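Local coordinates for putative cell adhesion protein (Parabacteroides distasonis, PDB 3LIU), which is probably a fimbrillin of the FimA/Mfa1 family, a subunit that would assemble into adhesive pili on the bacterial surface, at residues 279-288 / 352-361. Numbering follows the deposited sequence. Where two conformers were deposited one is given.
Sequences NHEFYVYENT and FYVQRNYKYE
Asn287 and Val354 form a single antiparallel beta bridge, a hydrogen-bonded pair, at one end of a contact between two parts of a FimA-type, beta-rich fimbrillin fold. Both 282-284 and 358-366 pair with strand 172-185, one antiparallel and the other parallel, so this strand links the two segments where their backbones do not pair with each other. In the bridge, Asn287 N reaches Val354 O at 3.0 Å and Val354 N returns to Asn287 O at 3.1 Å; Glu286 CA adds a CA-H...O contact to Val354 O.

Val354 suits this buried place because its branches fill space beside the bonded backbone. With CG1 anti to the backbone N (chi1 -179°), that methyl meets Val284 CG2 at 3.6 Å, the two side chains crossing at about a right angle; Val354 also touches Ala176 of strand 172-185.

Acidic side chains of 279-288 meet 352-361 at two sites, Glu281 and Glu286. The extended chains of Glu281 and Lys359 meet in a salt bridge, NZ lying 3.0 Å from OE2 and above the carboxylate plane, while Glu281 OE1 bonds to Ser177. Glu286 is buried, and its carboxylate is shared: OE1 accepts from Ile223 N, whereas OE2 takes the backbone N-H of Arg356, whose NE stays 5.0 Å from OE2, not in contact. The guanidinium of Arg356 leads away to Asp174, Val172 and Gly221.

Within 352-361, Tyr360 OH donates to Tyr353 O and accepts from Gln355 N, a phenol suited to both roles, and so ties together the backbone on both sides of Val354. Two residues past Val354, the Arg356 backbone N-H points to the anti lone pair of Glu286 OE2, 2.9 Å from N, with an N-H...O angle of 160°.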
loop_
_atom_site.group_PDB
_atom_site.type_symbol
_atom_site.label_atom_id
_atom_site.label_comp_id
_atom_site.label_asym_id
_atom_site.label_seq_id
_atom_site.Cartn_x
_atom_site.Cartn_y
_atom_site.Cartn_z
ATOM N N ASN A 279 -2.232 4.572 -16.349
ATOM C CA ASN A 279 -1.031 4.718 -15.596
ATOM C C ASN A 279 -1.121 5.586 -14.329
ATOM O O ASN A 279 -0.133 5.824 -13.704
ATOM C CB ASN A 279 0.102 5.170 -16.527
ATOM C CG ASN A 279 0.311 4.187 -17.676
ATOM O OD1 ASN A 279 0.379 4.569 -18.832
ATOM N ND2 ASN A 279 0.378 2.918 -17.352
ATOM N N HIS A 280 -2.299 6.053 -13.949
ATOM C CA HIS A 280 -2.425 6.780 -12.717
ATOM C C HIS A 280 -2.299 5.782 -11.559
ATOM O O HIS A 280 -3.011 4.759 -11.501
ATOM C CB HIS A 280 -3.775 7.479 -12.639
ATOM C CG HIS A 280 -4.006 8.149 -11.336
ATOM N ND1 HIS A 280 -3.482 9.391 -11.039
ATOM C CD2 HIS A 280 -4.646 7.726 -10.220
ATOM C CE1 HIS A 280 -3.830 9.719 -9.807
ATOM N NE2 HIS A 280 -4.524 8.725 -9.284
ATOM N N GLU A 281 -1.410 6.073 -10.633
ATOM C CA GLU A 281 -1.166 5.135 -9.530
ATOM C C GLU A 281 -2.091 5.425 -8.345
ATOM O O GLU A 281 -2.261 6.586 -7.983
ATOM C CB GLU A 281 0.278 5.201 -9.076
ATOM C CG GLU A 281 1.232 4.575 -10.065
ATOM C CD GLU A 281 2.695 4.733 -9.672
ATOM O OE1 GLU A 281 3.080 4.487 -8.495
ATOM O OE2 GLU A 281 3.469 5.092 -10.564
ATOM N N PHE A 282 -2.693 4.363 -7.782
ATOM C CA PHE A 282 -3.507 4.444 -6.586
ATOM C C PHE A 282 -2.740 3.757 -5.477
ATOM O O PHE A 282 -2.230 2.662 -5.685
ATOM C CB PHE A 282 -4.841 3.670 -6.775
ATOM C CG PHE A 282 -5.753 4.261 -7.838
ATOM C CD1 PHE A 282 -6.501 5.405 -7.582
ATOM C CD2 PHE A 282 -5.829 3.698 -9.098
ATOM C CE1 PHE A 282 -7.362 5.954 -8.580
ATOM C CE2 PHE A 282 -6.668 4.244 -10.078
ATOM C CZ PHE A 282 -7.440 5.368 -9.803
ATOM N N TYR A 283 -2.745 4.354 -4.286
ATOM C CA TYR A 283 -2.060 3.835 -3.142
ATOM C C TYR A 283 -3.048 3.220 -2.161
ATOM O O TYR A 283 -4.069 3.832 -1.805
ATOM C CB TYR A 283 -1.262 4.938 -2.424
ATOM C CG TYR A 283 -0.258 5.681 -3.251
ATOM C CD1 TYR A 283 0.550 5.007 -4.189
ATOM C CD2 TYR A 283 -0.093 7.055 -3.110
ATOM C CE1 TYR A 283 1.459 5.698 -4.984
ATOM C CE2 TYR A 283 0.843 7.739 -3.866
ATOM C CZ TYR A 283 1.622 7.057 -4.788
ATOM O OH TYR A 283 2.534 7.736 -5.564
ATOM N N VAL A 284 -2.705 2.019 -1.694
ATOM C CA VAL A 284 -3.603 1.246 -0.848
ATOM C C VAL A 284 -2.726 0.539 0.171
ATOM O O VAL A 284 -1.502 0.410 -0.039
ATOM C CB VAL A 284 -4.444 0.182 -1.674
ATOM C CG1 VAL A 284 -5.353 0.835 -2.672
ATOM C CG2 VAL A 284 -3.538 -0.815 -2.386
ATOM N N TYR A 285 -3.325 0.070 1.260
ATOM C CA TYR A 285 -2.599 -0.773 2.218
ATOM C C TYR A 285 -2.775 -2.253 1.817
ATOM O O TYR A 285 -3.560 -2.598 0.899
ATOM C CB TYR A 285 -3.064 -0.531 3.673
ATOM C CG TYR A 285 -2.713 0.823 4.298
ATOM C CD1 TYR A 285 -1.483 1.429 4.078
ATOM C CD2 TYR A 285 -3.603 1.464 5.153
ATOM C CE1 TYR A 285 -1.152 2.626 4.654
ATOM C CE2 TYR A 285 -3.262 2.700 5.764
ATOM C CZ TYR A 285 -2.061 3.263 5.499
ATOM O OH TYR A 285 -1.688 4.476 6.018
ATOM N N GLU A 286 -2.093 -3.129 2.547
ATOM C CA GLU A 286 -2.190 -4.557 2.266
ATOM C C GLU A 286 -3.599 -5.059 2.462
ATOM O O GLU A 286 -4.322 -4.637 3.371
ATOM C CB GLU A 286 -1.247 -5.390 3.146
ATOM C CG GLU A 286 0.230 -5.071 2.954
ATOM C CD GLU A 286 1.162 -6.145 3.507
ATOM O OE1 GLU A 286 0.887 -6.650 4.620
ATOM O OE2 GLU A 286 2.208 -6.421 2.852
ATOM N N ASN A 287 -3.981 -5.945 1.561
ATOM C CA ASN A 287 -5.183 -6.728 1.661
ATOM C C ASN A 287 -4.994 -8.067 0.924
ATOM O O ASN A 287 -4.902 -8.109 -0.314
ATOM C CB ASN A 287 -6.363 -5.979 1.074
ATOM C CG ASN A 287 -7.675 -6.742 1.255
ATOM O OD1 ASN A 287 -7.679 -7.808 1.854
ATOM N ND2 ASN A 287 -8.771 -6.226 0.692
ATOM N N THR A 288 -4.845 -9.120 1.694
ATOM C CA THR A 288 -4.776 -10.482 1.177
ATOM C C THR A 288 -5.939 -11.282 1.669
ATOM O O THR A 288 -6.310 -12.272 1.056
ATOM C CB THR A 288 -3.466 -11.205 1.582
ATOM O OG1 THR A 288 -3.453 -11.438 2.992
ATOM C CG2 THR A 288 -2.264 -10.339 1.178
ATOM N N PHE A 352 -1.826 -13.938 -4.643
ATOM C CA PHE A 352 -0.854 -12.961 -4.152
ATOM C C PHE A 352 -1.591 -11.756 -3.529
ATOM O O PHE A 352 -1.157 -11.193 -2.511
ATOM C CB PHE A 352 0.009 -12.488 -5.334
ATOM C CG PHE A 352 1.274 -11.834 -4.934
ATOM C CD1 PHE A 352 2.394 -12.605 -4.598
ATOM C CD2 PHE A 352 1.369 -10.451 -4.912
ATOM C CE1 PHE A 352 3.577 -11.987 -4.209
ATOM C CE2 PHE A 352 2.530 -9.822 -4.549
ATOM C CZ PHE A 352 3.648 -10.581 -4.191
ATOM N N TYR A 353 -2.658 -11.320 -4.197
ATOM C CA TYR A 353 -3.426 -10.159 -3.763
ATOM C C TYR A 353 -2.515 -8.924 -3.549
ATOM O O TYR A 353 -1.574 -8.714 -4.322
ATOM C CB TYR A 353 -4.337 -10.540 -2.557
ATOM C CG TYR A 353 -5.346 -11.608 -2.940
ATOM C CD1 TYR A 353 -6.280 -11.361 -3.935
ATOM C CD2 TYR A 353 -5.362 -12.857 -2.329
ATOM C CE1 TYR A 353 -7.199 -12.319 -4.312
ATOM C CE2 TYR A 353 -6.286 -13.827 -2.707
ATOM C CZ TYR A 353 -7.197 -13.536 -3.702
ATOM O OH TYR A 353 -8.124 -14.449 -4.114
ATOM N N VAL A 354 -2.789 -8.118 -2.537
ATOM C CA VAL A 354 -2.170 -6.810 -2.402
ATOM C C VAL A 354 -1.214 -6.765 -1.224
ATOM O O VAL A 354 -1.628 -6.809 -0.071
ATOM C CB VAL A 354 -3.240 -5.681 -2.276
ATOM C CG1 VAL A 354 -2.588 -4.305 -2.162
ATOM C CG2 VAL A 354 -4.226 -5.745 -3.456
ATOM N N GLN A 355 0.083 -6.658 -1.540
ATOM C CA GLN A 355 1.123 -6.671 -0.540
ATOM C C GLN A 355 1.952 -5.408 -0.701
ATOM O O GLN A 355 2.015 -4.832 -1.788
ATOM C CB GLN A 355 1.993 -7.904 -0.667
ATOM C CG GLN A 355 1.235 -9.194 -0.545
ATOM C CD GLN A 355 2.170 -10.412 -0.678
ATOM O OE1 GLN A 355 3.307 -10.352 -0.272
ATOM N NE2 GLN A 355 1.684 -11.493 -1.257
ATOM N N ARG A 356 2.595 -5.022 0.391
ATOM C CA ARG A 356 3.262 -3.722 0.507
ATOM C C ARG A 356 4.468 -3.591 -0.451
ATOM O O ARG A 356 5.160 -4.560 -0.737
ATOM C CB ARG A 356 3.736 -3.534 1.944
ATOM C CG ARG A 356 4.920 -4.488 2.305
ATOM C CD ARG A 356 5.206 -4.575 3.803
ATOM N NE ARG A 356 5.853 -3.384 4.265
ATOM C CZ ARG A 356 6.608 -3.287 5.370
ATOM N NH1 ARG A 356 6.794 -4.309 6.186
ATOM N NH2 ARG A 356 7.175 -2.114 5.663
ATOM N N ASN A 357 4.689 -2.365 -0.907
ATOM C CA ASN A 357 5.906 -1.965 -1.609
ATOM C C ASN A 357 6.107 -2.668 -2.960
ATOM O O ASN A 357 7.233 -2.909 -3.375
ATOM C CB ASN A 357 7.130 -2.161 -0.712
ATOM C CG ASN A 357 8.288 -1.251 -1.119
ATOM O OD1 ASN A 357 8.099 -0.071 -1.390
ATOM N ND2 ASN A 357 9.472 -1.797 -1.159
ATOM N N TYR A 358 4.991 -3.018 -3.598
ATOM C CA TYR A 358 4.949 -3.517 -4.962
ATOM C C TYR A 358 4.099 -2.612 -5.796
ATOM O O TYR A 358 3.175 -1.987 -5.305
ATOM C CB TYR A 358 4.330 -4.921 -5.036
ATOM C CG TYR A 358 5.179 -6.020 -4.440
ATOM C CD1 TYR A 358 6.313 -6.491 -5.097
ATOM C CD2 TYR A 358 4.862 -6.568 -3.212
ATOM C CE1 TYR A 358 7.080 -7.519 -4.544
ATOM C CE2 TYR A 358 5.639 -7.552 -2.637
ATOM C CZ TYR A 358 6.732 -8.043 -3.319
ATOM O OH TYR A 358 7.471 -9.034 -2.746
ATOM N N LYS A 359 4.423 -2.554 -7.081
ATOM C CA LYS A 359 3.639 -1.852 -8.055
ATOM C C LYS A 359 2.901 -2.921 -8.840
ATOM O O LYS A 359 3.505 -3.905 -9.281
ATOM C CB LYS A 359 4.516 -1.083 -9.006
ATOM C CG LYS A 359 5.178 0.107 -8.419
ATOM C CD LYS A 359 5.467 1.094 -9.522
ATOM C CE LYS A 359 5.988 2.359 -8.966
ATOM N NZ LYS A 359 5.882 3.488 -9.930
ATOM N N TYR A 360 1.596 -2.720 -8.974
ATOM C CA TYR A 360 0.705 -3.583 -9.716
ATOM C C TYR A 360 0.333 -2.864 -11.010
ATOM O O TYR A 360 -0.177 -1.717 -10.983
ATOM C CB TYR A 360 -0.544 -3.871 -8.883
ATOM C CG TYR A 360 -0.280 -4.734 -7.713
ATOM C CD1 TYR A 360 0.297 -4.214 -6.562
ATOM C CD2 TYR A 360 -0.613 -6.083 -7.723
ATOM C CE1 TYR A 360 0.544 -5.026 -5.457
ATOM C CE2 TYR A 360 -0.367 -6.891 -6.629
ATOM C CZ TYR A 360 0.232 -6.380 -5.517
ATOM O OH TYR A 360 0.482 -7.209 -4.440
ATOM N N GLU A 361 0.663 -3.491 -12.136
ATOM C CA GLU A 361 0.364 -2.951 -13.463
ATOM C C GLU A 361 -0.633 -3.874 -14.118
ATOM O O GLU A 361 -0.309 -5.032 -14.426
ATOM C CB GLU A 361 1.630 -2.868 -14.309
ATOM C CG GLU A 361 2.714 -2.008 -13.713
ATOM C CD GLU A 361 2.374 -0.531 -13.731
ATOM O OE1 GLU A 361 1.462 -0.133 -14.493
ATOM O OE2 GLU A 361 3.021 0.227 -12.982
HETATM O O HOH W 1 1.178 2.174 -15.120
#